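Local coordinates for protein Lpg2148(MvcA) (Legionella pneumophila subsp. pneumophila str. Philadelphia 1, PDB 6K11) that probably removes ubiquitin from the ubiquitin-conjugating enzyme UBE2N by way of a deamidase-type active site, as an effector of Legionella pneumophila, at residues L120-E125 with V327-T332; G230-T235 with P251-F256; F6-K11 with L338-L343; S267-Y272 with S306-E311. All blocks are in the same frame, centred on the assembly; numbering follows the deposited sequence.

Overall arrangement
From the N terminus, helix 4-19 is met first, and interaction 3 closes the longest loop by laying 6-11 against 338-343 of helix 336-351. Inside that loop, interaction 1 pairs strand 120-129 with strand 325-333. Interactions 2 and 4 are nested inside the loop of interaction 1 and follow each other in series: 230-235 meets 251-256 as a hairpin, then 267-272 meets 306-311 between helical ends. None cross. Interactions 1 and 2 share one antiparallel sheet, in which strands 120-129 and 228-238 are neighbours. His9 of helix 4-19 joins interaction 3 to Tyr252 of interaction 2 and also packs on Asp270 of interaction 4.

Interaction 1: residues L120-E125 with V327-T332; sequences LLIRFE and VKFKIT
Leu121, Arg123 and Glu125 form antiparallel hydrogen-bonded pairs with Thr332, Lys330 and Lys328, the two short strand axes running at 159° and approaching to 4.7 Å. Six N-H...O bonds join the strands, from Leu121 N to Thr332 O at 2.9 Å to Lys328 N to Glu125 O at 3.0 Å. Between them the non-hydrogen-bonded pairs Ile122-Ile331 and Phe124-Phe329 send their side chains to the opposite face. The isoleucines lie side by side and point the same way, Ile122 CG1 resting 3.8 Å from Ile331 CD1. Phe124 meets its partner differently: its CD2 and CE2 approach the methylene of Phe329 obliquely, with CD2 3.8 Å from Phe329 CB, while the Phe329 ring swings off toward Asn105 and Leu106 of helix 104-111. That departure follows from a CG set between backbone N and carbonyl carbon (chi1 71°). On the other face, Glu125 and Lys328 run alongside each other, Glu125 CG 3.6 Å from Lys328 CE, but their charged ends do not meet, and Lys328 NZ pairs with Asp127. Lys330 NZ bonds to the carbonyl oxygens of Phe91 and Thr94, and Arg123 NH1 reaches Asn76. Phe124 and Phe329 touch Leu106 of helix 104-111, Leu121 and Arg123 touch Cys79 of helix 71-83: the central antiparallel sheet of an alpha+beta domain, with helices on both faces.

Interaction 2: residues G230-T235 with P251-F256; sequences GSHSFT and PYQAYF
His232 NE2 donates to Gln253 OE1 across 2.8 Å; the oxygen lies in the imidazole plane and the N-H...O angle is 168°. The amide is turned 70° from the ring and receives the donor above its carbonyl plane. Tyr255 leans over one imidazole face, its CD2 3.4 Å from His232 CE1, the two rings meeting obliquely; at the ring edge Ala254 O comes to 3.3 Å of the same CE1. Thus the amide, the tyrosine and a carbonyl restrict the tilt of the imidazole. Its CG stands opposite the backbone N (chi1 -172°), which carries the ring toward 251-256. Further along, Thr235 and Tyr252 form one antiparallel hydrogen-bonded pair, Tyr252 N to Thr235 O at 2.9 Å; then the chains part, and a water joins Ser233 O, at 2.8 Å, to Ala254 N. In the second shell, Ser231 and His232 form a classic beta bulge opposite Ile126, Gln253 NE2 bonds to Phe305 O and His259 NE2, fixing the amide flip, and Tyr255 OH bonds to Tyr301 OH. Cys71, at the start of helix 71-83, touches His232, and this Cys-His-Gln arrangement is consistent with the catalytic triad of papain-like deamidases.

Interaction 3: residues F6-K11 with L338-L343; sequences FMVHKK and LALKNL
Val8 presents its two methyls to segment 338-343 in different ways. CG2 touches both Ala339 and Leu340, 3.8 Å from Ala339 CB and 3.7 Å from Leu340 CG, whereas CG1 stands over the same alanine methyl at 4.0 Å from Ala339 CB. The short alanine lets the branched side chain come close. Leu340 crosses Val8 at a slant and pushes its CD2 against the backbone of the facing helix, reaching 3.8 Å from Val8 N and 4.0 Å from Met7 CB. The segment axes pass 9.4 Å apart and their N-to-C directions differ by 23°, a nearly parallel packing of two helices distant in sequence, helix 4-19 at the N terminus and helix 336-351 directly after strand 325-333. One turn further on, Lys11 and Leu343 slide past each other in opposite directions. The aliphatic stem does the touching: Lys11 CE lies 3.6 Å from Leu343 CB, while Leu343 CD1 lies 3.9 Å from Lys11 CG. With CG opposite the backbone N (chi1 165°), the lysine stem crosses the interface before its amine bonds to Gln344 OE1. Leu343 extends the apolar seam to Leu12 and Met15, and Val8 also packs on Tyr237 of strand 228-238.

Interaction 4: residues S267-Y272 with S306-E311; sequences SDKDEY and SKRGRE
Two helix ends face each other here: the Schellman motif at Asp268, which closes helix 261-266 just before helix 269-274, and the chain leaving helix 294-305 at Ser306, followed by a type II turn from Lys307 to Arg310. Each is met by a basic side chain from the other side. Lys269 extends straight beyond CG and brings NZ 2.8 Å from Ser306 O and 2.8 Å from Glu311 OE2, the latter a salt bridge. The carboxylate comes from the opposite direction and is met on its anti side, whereas Ser306 O receives the amine from above its carbonyl plane. Glu303 O is a third acceptor for the same NZ, so the buried ammonium is gripped at the C-terminal end of helix 294-305, where the helix dipole would probably stabilise its charge. Arg308, at the second position of the turn, works the other way. CG opposite the backbone N (chi1 -163°) and an extended stem lay the guanidinium across 267-272, where NH1 donates in its own plane to Ser267 O at 2.9 Å, with an N-H...O angle of 168°. The Tyr272 and Arg308 side chains cross at about a right angle, while the ring and guanidinium planes are 37° apart. Tyr272 CB and CG lie over one guanidinium face, toward its rim, and Arg308 NH2 meets the ring obliquely, 3.2 Å from Tyr272 CD1. Alongside this, Arg308 CB touches Ser267 CB at 3.7 Å, and a water 2.8 Å from both Ser267 OG and Arg308 N links the Ser267 hydroxyl to the Arg308 backbone. Arg310 N to Lys307 O closes the turn, and Ser306 OG reaches the same oxygen from the opposite face of its plane.

Interaction 1: residues L120-E125 with V327-T332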
# COMPACT_ATOMS: atom_id res chain seq x y z
N LEU A 120 -21.39 -5.47 -6.55
CA LEU A 120 -20.49 -5.77 -5.45
C LEU A 120 -19.16 -5.07 -5.63
O LEU A 120 -18.61 -5.03 -6.74
CB LEU A 120 -20.24 -7.28 -5.35
CG LEU A 120 -21.47 -8.15 -5.02
CD1 LEU A 120 -21.16 -9.62 -5.23
CD2 LEU A 120 -21.91 -7.87 -3.60
N LEU A 121 -18.63 -4.53 -4.54
CA LEU A 121 -17.29 -3.96 -4.49
C LEU A 121 -16.49 -4.75 -3.46
O LEU A 121 -16.92 -4.88 -2.30
CB LEU A 121 -17.32 -2.48 -4.12
CG LEU A 121 -15.95 -1.81 -3.87
CD1 LEU A 121 -15.13 -1.76 -5.16
CD2 LEU A 121 -16.10 -0.41 -3.30
N ILE A 122 -15.36 -5.28 -3.87
CA ILE A 122 -14.45 -6.01 -2.99
C ILE A 122 -13.16 -5.21 -2.90
O ILE A 122 -12.61 -4.78 -3.92
CB ILE A 122 -14.17 -7.43 -3.51
CG1 ILE A 122 -15.46 -8.11 -3.95
CG2 ILE A 122 -13.42 -8.23 -2.44
CD1 ILE A 122 -15.20 -9.37 -4.77
N ARG A 123 -12.68 -5.00 -1.69
CA ARG A 123 -11.39 -4.36 -1.47
C ARG A 123 -10.44 -5.41 -0.92
O ARG A 123 -10.79 -6.14 0.02
CB ARG A 123 -11.49 -3.17 -0.51
CG ARG A 123 -10.15 -2.49 -0.28
CD ARG A 123 -10.26 -1.14 0.43
NE ARG A 123 -8.93 -0.53 0.61
CZ ARG A 123 -8.70 0.78 0.71
NH1 ARG A 123 -9.70 1.64 0.62
NH2 ARG A 123 -7.47 1.23 0.87
N PHE A 124 -9.24 -5.50 -1.50
CA PHE A 124 -8.24 -6.48 -1.11
C PHE A 124 -7.02 -5.79 -0.52
O PHE A 124 -6.65 -4.70 -0.95
CB PHE A 124 -7.75 -7.33 -2.28
CG PHE A 124 -8.78 -8.23 -2.86
CD1 PHE A 124 -9.64 -7.78 -3.85
CD2 PHE A 124 -8.88 -9.55 -2.44
CE1 PHE A 124 -10.60 -8.62 -4.40
CE2 PHE A 124 -9.83 -10.40 -2.98
CZ PHE A 124 -10.69 -9.93 -3.97
N GLU A 125 -6.38 -6.48 0.42
CA GLU A 125 -5.09 -6.05 0.97
C GLU A 125 -4.15 -7.25 0.96
O GLU A 125 -4.52 -8.34 1.40
CB GLU A 125 -5.26 -5.49 2.38
CG GLU A 125 -3.98 -4.92 2.97
CD GLU A 125 -3.66 -3.51 2.48
OE1 GLU A 125 -4.59 -2.82 1.97
OE2 GLU A 125 -2.48 -3.09 2.61
N VAL A 327 -3.54 -12.81 1.78
CA VAL A 327 -4.57 -12.04 1.11
C VAL A 327 -5.77 -11.93 2.04
O VAL A 327 -6.23 -12.94 2.59
CB VAL A 327 -5.00 -12.70 -0.22
CG1 VAL A 327 -5.96 -11.81 -0.99
CG2 VAL A 327 -3.77 -13.06 -1.07
N LYS A 328 -6.26 -10.70 2.23
CA LYS A 328 -7.47 -10.46 3.00
C LYS A 328 -8.37 -9.54 2.20
O LYS A 328 -7.91 -8.80 1.32
CB LYS A 328 -7.18 -9.85 4.39
CG LYS A 328 -6.24 -8.67 4.38
CD LYS A 328 -5.66 -8.35 5.78
CE LYS A 328 -5.05 -6.95 5.78
NZ LYS A 328 -4.13 -6.64 6.89
N PHE A 329 -9.67 -9.58 2.50
CA PHE A 329 -10.67 -8.91 1.69
C PHE A 329 -11.84 -8.48 2.55
O PHE A 329 -12.07 -9.01 3.64
CB PHE A 329 -11.18 -9.82 0.56
CG PHE A 329 -12.04 -10.95 1.06
CD1 PHE A 329 -13.41 -10.79 1.18
CD2 PHE A 329 -11.47 -12.15 1.45
CE1 PHE A 329 -14.21 -11.82 1.66
CE2 PHE A 329 -12.26 -13.18 1.93
CZ PHE A 329 -13.63 -13.01 2.04
N LYS A 330 -12.58 -7.51 2.03
CA LYS A 330 -13.84 -7.09 2.60
C LYS A 330 -14.74 -6.69 1.44
O LYS A 330 -14.26 -6.26 0.39
CB LYS A 330 -13.65 -5.95 3.59
CG LYS A 330 -13.07 -4.70 2.99
CD LYS A 330 -13.22 -3.54 3.97
CE LYS A 330 -11.92 -2.88 4.29
NZ LYS A 330 -11.94 -2.20 5.62
N ILE A 331 -16.05 -6.86 1.62
CA ILE A 331 -16.97 -6.77 0.50
C ILE A 331 -18.21 -6.00 0.92
O ILE A 331 -18.65 -6.05 2.07
CB ILE A 331 -17.31 -8.18 -0.04
CG1 ILE A 331 -18.22 -8.10 -1.26
CG2 ILE A 331 -17.91 -9.05 1.07
CD1 ILE A 331 -18.40 -9.42 -1.99
N THR A 332 -18.78 -5.26 -0.03
CA THR A 332 -20.00 -4.51 0.22
C THR A 332 -20.80 -4.41 -1.07
O THR A 332 -20.26 -4.57 -2.18
CB THR A 332 -19.71 -3.11 0.77
OG1 THR A 332 -20.94 -2.40 0.95
CG2 THR A 332 -18.82 -2.32 -0.20

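Interaction 2: residues G230-T235 with P251-F256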
# COMPACT_ATOMS: atom_id res chain seq x y z
N GLY A 230 1.78 -4.06 4.98
CA GLY A 230 1.08 -3.87 3.71
C GLY A 230 1.99 -3.94 2.50
O GLY A 230 3.03 -3.27 2.44
N SER A 231 1.63 -4.78 1.54
CA SER A 231 2.36 -4.89 0.28
C SER A 231 1.61 -4.27 -0.89
O SER A 231 2.23 -3.65 -1.76
CB SER A 231 2.65 -6.37 -0.03
OG SER A 231 3.46 -6.53 -1.18
N HIS A 232 0.28 -4.40 -0.93
CA HIS A 232 -0.47 -3.94 -2.08
C HIS A 232 -1.93 -3.84 -1.68
O HIS A 232 -2.37 -4.49 -0.72
CB HIS A 232 -0.27 -4.88 -3.29
CG HIS A 232 -0.87 -4.37 -4.58
ND1 HIS A 232 -0.81 -3.04 -4.95
CD2 HIS A 232 -1.50 -5.02 -5.58
CE1 HIS A 232 -1.42 -2.89 -6.12
NE2 HIS A 232 -1.83 -4.08 -6.53
N SER A 233 -2.66 -3.00 -2.39
CA SER A 233 -4.08 -2.77 -2.18
C SER A 233 -4.72 -2.68 -3.56
O SER A 233 -4.11 -2.16 -4.49
CB SER A 233 -4.30 -1.47 -1.40
OG SER A 233 -5.62 -0.98 -1.57
N PHE A 234 -5.93 -3.22 -3.69
CA PHE A 234 -6.67 -3.07 -4.94
C PHE A 234 -8.13 -3.37 -4.68
O PHE A 234 -8.50 -3.84 -3.60
CB PHE A 234 -6.12 -3.97 -6.08
CG PHE A 234 -6.22 -5.47 -5.82
CD1 PHE A 234 -5.26 -6.13 -5.04
CD2 PHE A 234 -7.23 -6.23 -6.41
CE1 PHE A 234 -5.33 -7.50 -4.83
CE2 PHE A 234 -7.29 -7.60 -6.22
CZ PHE A 234 -6.34 -8.24 -5.41
N THR A 235 -8.96 -3.08 -5.67
CA THR A 235 -10.37 -3.34 -5.57
C THR A 235 -10.81 -4.14 -6.79
O THR A 235 -10.14 -4.16 -7.83
CB THR A 235 -11.19 -2.04 -5.45
OG1 THR A 235 -10.83 -1.14 -6.52
CG2 THR A 235 -10.91 -1.35 -4.12
N PRO A 251 -10.75 -5.67 -12.02
CA PRO A 251 -9.82 -5.17 -10.99
C PRO A 251 -9.32 -3.78 -11.34
O PRO A 251 -9.06 -3.46 -12.51
CB PRO A 251 -8.68 -6.20 -11.03
CG PRO A 251 -8.64 -6.66 -12.47
CD PRO A 251 -10.07 -6.52 -13.01
N TYR A 252 -9.19 -2.96 -10.30
CA TYR A 252 -8.72 -1.58 -10.38
C TYR A 252 -7.54 -1.40 -9.44
O TYR A 252 -7.60 -1.82 -8.27
CB TYR A 252 -9.82 -0.59 -9.96
CG TYR A 252 -11.17 -0.72 -10.64
CD1 TYR A 252 -11.29 -1.14 -11.96
CD2 TYR A 252 -12.33 -0.38 -9.95
CE1 TYR A 252 -12.57 -1.24 -12.56
CE2 TYR A 252 -13.58 -0.47 -10.53
CZ TYR A 252 -13.69 -0.89 -11.83
OH TYR A 252 -14.96 -0.96 -12.37
N GLN A 253 -6.49 -0.72 -9.91
CA GLN A 253 -5.37 -0.47 -9.01
C GLN A 253 -4.44 0.61 -9.53
O GLN A 253 -4.43 0.94 -10.73
CB GLN A 253 -4.56 -1.75 -8.77
CG GLN A 253 -3.86 -2.26 -10.05
CD GLN A 253 -2.77 -3.24 -9.71
OE1 GLN A 253 -3.04 -4.26 -9.08
NE2 GLN A 253 -1.54 -2.92 -10.08
N ALA A 254 -3.64 1.14 -8.61
CA ALA A 254 -2.38 1.82 -8.88
C ALA A 254 -1.26 1.06 -8.17
O ALA A 254 -1.51 0.21 -7.31
CB ALA A 254 -2.40 3.29 -8.39
N TYR A 255 -0.02 1.32 -8.58
CA TYR A 255 1.15 0.72 -7.93
C TYR A 255 2.26 1.76 -7.90
O TYR A 255 2.80 2.12 -8.96
CB TYR A 255 1.59 -0.57 -8.64
CG TYR A 255 2.32 -1.51 -7.70
CD1 TYR A 255 3.58 -1.19 -7.21
CD2 TYR A 255 1.72 -2.70 -7.28
CE1 TYR A 255 4.25 -2.06 -6.31
CE2 TYR A 255 2.38 -3.57 -6.41
CZ TYR A 255 3.63 -3.24 -5.91
OH TYR A 255 4.25 -4.10 -5.04
N PHE A 256 2.58 2.27 -6.71
CA PHE A 256 3.54 3.36 -6.57
C PHE A 256 4.87 3.04 -7.24
O PHE A 256 5.44 1.96 -7.03
CB PHE A 256 3.77 3.69 -5.09
CG PHE A 256 4.61 4.94 -4.87
CD1 PHE A 256 6.00 4.87 -4.86
CD2 PHE A 256 4.01 6.18 -4.68
CE1 PHE A 256 6.77 6.01 -4.67
CE2 PHE A 256 4.77 7.32 -4.48
CZ PHE A 256 6.15 7.24 -4.48
O HOH W 1 -4.92 0.04 -5.94
O HOH W 2 -8.21 0.12 -6.27

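Interaction 3: residues F6-K11 with L338-L343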
# COMPACT_ATOMS: atom_id res chain seq x y z
N PHE A 6 -23.15 -1.59 -14.60
CA PHE A 6 -22.06 -1.57 -15.57
C PHE A 6 -21.73 -0.15 -16.02
O PHE A 6 -20.56 0.14 -16.34
CB PHE A 6 -22.39 -2.43 -16.79
CG PHE A 6 -21.30 -2.42 -17.82
CD1 PHE A 6 -20.23 -3.28 -17.71
CD2 PHE A 6 -21.32 -1.50 -18.86
CE1 PHE A 6 -19.22 -3.26 -18.64
CE2 PHE A 6 -20.30 -1.47 -19.79
CZ PHE A 6 -19.25 -2.35 -19.69
N MET A 7 -22.73 0.73 -16.08
CA MET A 7 -22.47 2.12 -16.44
C MET A 7 -21.48 2.77 -15.46
O MET A 7 -20.68 3.62 -15.85
CB MET A 7 -23.78 2.92 -16.48
CG MET A 7 -24.69 2.61 -17.67
SD MET A 7 -24.00 3.07 -19.28
CE MET A 7 -23.28 1.55 -19.84
N VAL A 8 -21.56 2.38 -14.18
CA VAL A 8 -20.59 2.84 -13.18
C VAL A 8 -19.17 2.48 -13.61
O VAL A 8 -18.26 3.31 -13.56
CB VAL A 8 -20.92 2.25 -11.80
CG1 VAL A 8 -19.78 2.50 -10.80
CG2 VAL A 8 -22.24 2.79 -11.27
N HIS A 9 -18.96 1.23 -14.04
CA HIS A 9 -17.62 0.82 -14.46
C HIS A 9 -17.19 1.59 -15.71
O HIS A 9 -16.05 2.07 -15.79
CB HIS A 9 -17.56 -0.69 -14.72
CG HIS A 9 -16.37 -1.11 -15.53
ND1 HIS A 9 -15.10 -1.21 -15.00
CD2 HIS A 9 -16.25 -1.42 -16.85
CE1 HIS A 9 -14.26 -1.57 -15.95
NE2 HIS A 9 -14.93 -1.71 -17.07
N LYS A 10 -18.08 1.70 -16.70
CA LYS A 10 -17.71 2.36 -17.95
C LYS A 10 -17.32 3.81 -17.70
O LYS A 10 -16.36 4.32 -18.28
CB LYS A 10 -18.88 2.27 -18.93
CG LYS A 10 -18.71 3.05 -20.22
CD LYS A 10 -19.86 2.67 -21.17
CE LYS A 10 -19.68 3.27 -22.56
NZ LYS A 10 -20.94 3.11 -23.35
N LYS A 11 -18.06 4.49 -16.84
CA LYS A 11 -17.83 5.91 -16.60
C LYS A 11 -16.60 6.14 -15.74
O LYS A 11 -15.81 7.05 -16.01
CB LYS A 11 -19.07 6.53 -15.95
CG LYS A 11 -18.90 7.90 -15.32
CD LYS A 11 -20.26 8.61 -15.23
CE LYS A 11 -20.10 10.12 -14.99
NZ LYS A 11 -20.99 10.97 -15.80
N LEU A 338 -26.23 6.13 -6.79
CA LEU A 338 -25.39 7.02 -6.00
C LEU A 338 -23.99 7.14 -6.60
O LEU A 338 -23.44 8.25 -6.69
CB LEU A 338 -25.31 6.50 -4.56
CG LEU A 338 -24.38 7.22 -3.59
CD1 LEU A 338 -24.64 8.73 -3.60
CD2 LEU A 338 -24.56 6.65 -2.20
N ALA A 339 -23.40 6.01 -7.03
CA ALA A 339 -22.07 6.04 -7.65
C ALA A 339 -22.06 6.90 -8.91
O ALA A 339 -21.15 7.72 -9.11
CB ALA A 339 -21.60 4.61 -7.95
N LEU A 340 -23.06 6.73 -9.78
CA LEU A 340 -23.16 7.53 -11.00
C LEU A 340 -23.35 9.01 -10.69
O LEU A 340 -22.89 9.87 -11.45
CB LEU A 340 -24.30 7.03 -11.88
CG LEU A 340 -24.12 5.68 -12.58
CD1 LEU A 340 -25.46 5.12 -13.07
CD2 LEU A 340 -23.11 5.79 -13.71
N LYS A 341 -24.05 9.33 -9.60
CA LYS A 341 -24.19 10.72 -9.17
C LYS A 341 -22.87 11.29 -8.66
O LYS A 341 -22.53 12.44 -8.95
CB LYS A 341 -25.25 10.84 -8.08
CG LYS A 341 -25.49 12.27 -7.69
CD LYS A 341 -26.94 12.54 -7.37
CE LYS A 341 -27.13 13.97 -6.89
NZ LYS A 341 -27.65 14.01 -5.51
N ASN A 342 -22.13 10.50 -7.88
CA ASN A 342 -20.79 10.92 -7.46
C ASN A 342 -19.87 11.16 -8.66
O ASN A 342 -19.11 12.14 -8.68
CB ASN A 342 -20.19 9.87 -6.53
CG ASN A 342 -20.87 9.84 -5.18
OD1 ASN A 342 -21.52 10.81 -4.79
ND2 ASN A 342 -20.72 8.74 -4.45
N LEU A 343 -19.91 10.27 -9.63
CA LEU A 343 -19.09 10.43 -10.83
C LEU A 343 -19.53 11.66 -11.63
O LEU A 343 -18.68 12.39 -12.16
CB LEU A 343 -19.17 9.16 -11.68
CG LEU A 343 -18.40 7.96 -11.10
CD1 LEU A 343 -18.98 6.65 -11.63
CD2 LEU A 343 -16.88 8.06 -11.44

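Interaction 4: residues S267-Y272 with S306-E311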
# COMPACT_ATOMS: atom_id res chain seq x y z
N SER A 267 -4.29 1.18 -20.17
CA SER A 267 -3.71 -0.06 -20.68
C SER A 267 -4.73 -1.18 -20.82
O SER A 267 -4.38 -2.23 -21.38
CB SER A 267 -2.58 -0.54 -19.77
OG SER A 267 -3.11 -1.12 -18.58
N ASP A 268 -5.96 -1.01 -20.32
CA ASP A 268 -7.01 -2.04 -20.39
C ASP A 268 -6.59 -3.33 -19.70
O ASP A 268 -7.07 -4.42 -20.04
CB ASP A 268 -7.43 -2.34 -21.85
CG ASP A 268 -7.94 -1.13 -22.60
OD1 ASP A 268 -8.86 -0.46 -22.10
OD2 ASP A 268 -7.41 -0.85 -23.70
N LYS A 269 -5.67 -3.25 -18.73
CA LYS A 269 -5.35 -4.47 -18.00
C LYS A 269 -6.52 -4.93 -17.14
O LYS A 269 -6.59 -6.12 -16.81
CB LYS A 269 -4.10 -4.28 -17.12
CG LYS A 269 -3.61 -5.58 -16.51
CD LYS A 269 -2.15 -5.56 -16.18
CE LYS A 269 -1.80 -6.77 -15.32
NZ LYS A 269 -0.32 -6.86 -15.07
N ASP A 270 -7.44 -4.03 -16.80
CA ASP A 270 -8.66 -4.46 -16.13
C ASP A 270 -9.46 -5.43 -17.01
O ASP A 270 -9.93 -6.47 -16.53
CB ASP A 270 -9.51 -3.24 -15.73
CG ASP A 270 -10.06 -2.45 -16.93
OD1 ASP A 270 -9.30 -2.13 -17.88
OD2 ASP A 270 -11.27 -2.11 -16.91
N GLU A 271 -9.61 -5.10 -18.30
CA GLU A 271 -10.37 -5.95 -19.21
C GLU A 271 -9.61 -7.23 -19.52
O GLU A 271 -10.21 -8.31 -19.61
CB GLU A 271 -10.69 -5.20 -20.51
CG GLU A 271 -11.65 -4.03 -20.31
CD GLU A 271 -12.15 -3.44 -21.63
OE1 GLU A 271 -12.54 -2.24 -21.63
OE2 GLU A 271 -12.13 -4.15 -22.66
N TYR A 272 -8.29 -7.12 -19.70
CA TYR A 272 -7.46 -8.30 -19.91
C TYR A 272 -7.66 -9.32 -18.80
O TYR A 272 -7.92 -10.50 -19.06
CB TYR A 272 -5.99 -7.89 -20.01
CG TYR A 272 -5.10 -9.07 -20.33
CD1 TYR A 272 -5.02 -9.58 -21.63
CD2 TYR A 272 -4.34 -9.69 -19.34
CE1 TYR A 272 -4.22 -10.67 -21.94
CE2 TYR A 272 -3.53 -10.79 -19.63
CZ TYR A 272 -3.47 -11.26 -20.93
OH TYR A 272 -2.67 -12.34 -21.20
N SER A 306 1.52 -6.05 -12.10
CA SER A 306 2.49 -5.21 -12.79
C SER A 306 1.77 -4.21 -13.71
O SER A 306 0.62 -4.40 -14.10
CB SER A 306 3.46 -6.05 -13.64
OG SER A 306 2.84 -6.41 -14.87
N LYS A 307 2.48 -3.15 -14.06
CA LYS A 307 2.08 -2.36 -15.22
C LYS A 307 1.99 -3.27 -16.46
O LYS A 307 2.83 -4.16 -16.65
CB LYS A 307 3.12 -1.26 -15.46
CG LYS A 307 2.78 -0.29 -16.59
CD LYS A 307 3.90 0.72 -16.76
CE LYS A 307 3.54 1.83 -17.77
NZ LYS A 307 4.76 2.63 -18.11
N ARG A 308 0.97 -3.05 -17.29
CA ARG A 308 0.80 -3.92 -18.45
C ARG A 308 2.02 -3.86 -19.35
O ARG A 308 2.54 -2.79 -19.65
CB ARG A 308 -0.47 -3.56 -19.24
CG ARG A 308 -0.89 -4.69 -20.17
CD ARG A 308 -2.23 -4.49 -20.84
NE ARG A 308 -2.56 -5.71 -21.59
CZ ARG A 308 -3.54 -5.85 -22.47
NH1 ARG A 308 -4.35 -4.83 -22.73
NH2 ARG A 308 -3.71 -7.03 -23.09
N GLY A 309 2.50 -5.04 -19.76
CA GLY A 309 3.72 -5.14 -20.54
C GLY A 309 5.00 -5.33 -19.72
O GLY A 309 6.05 -5.60 -20.32
N ARG A 310 4.95 -5.17 -18.39
CA ARG A 310 6.13 -5.36 -17.55
C ARG A 310 6.06 -6.63 -16.71
O ARG A 310 6.84 -6.78 -15.76
CB ARG A 310 6.35 -4.14 -16.65
CG ARG A 310 6.30 -2.79 -17.35
CD ARG A 310 7.65 -2.42 -17.92
NE ARG A 310 8.60 -2.13 -16.85
CZ ARG A 310 9.84 -1.69 -17.05
NH1 ARG A 310 10.30 -1.50 -18.28
NH2 ARG A 310 10.62 -1.45 -16.00
N GLU A 311 5.17 -7.55 -17.05
CA GLU A 311 4.96 -8.74 -16.24
C GLU A 311 6.24 -9.58 -16.11
O GLU A 311 6.43 -10.26 -15.09
CB GLU A 311 3.83 -9.58 -16.85
CG GLU A 311 2.40 -9.00 -16.65
CD GLU A 311 2.01 -7.94 -17.70
OE1 GLU A 311 2.79 -7.70 -18.64
OE2 GLU A 311 0.90 -7.36 -17.57
O HOH W 3 -0.84 -0.89 -17.03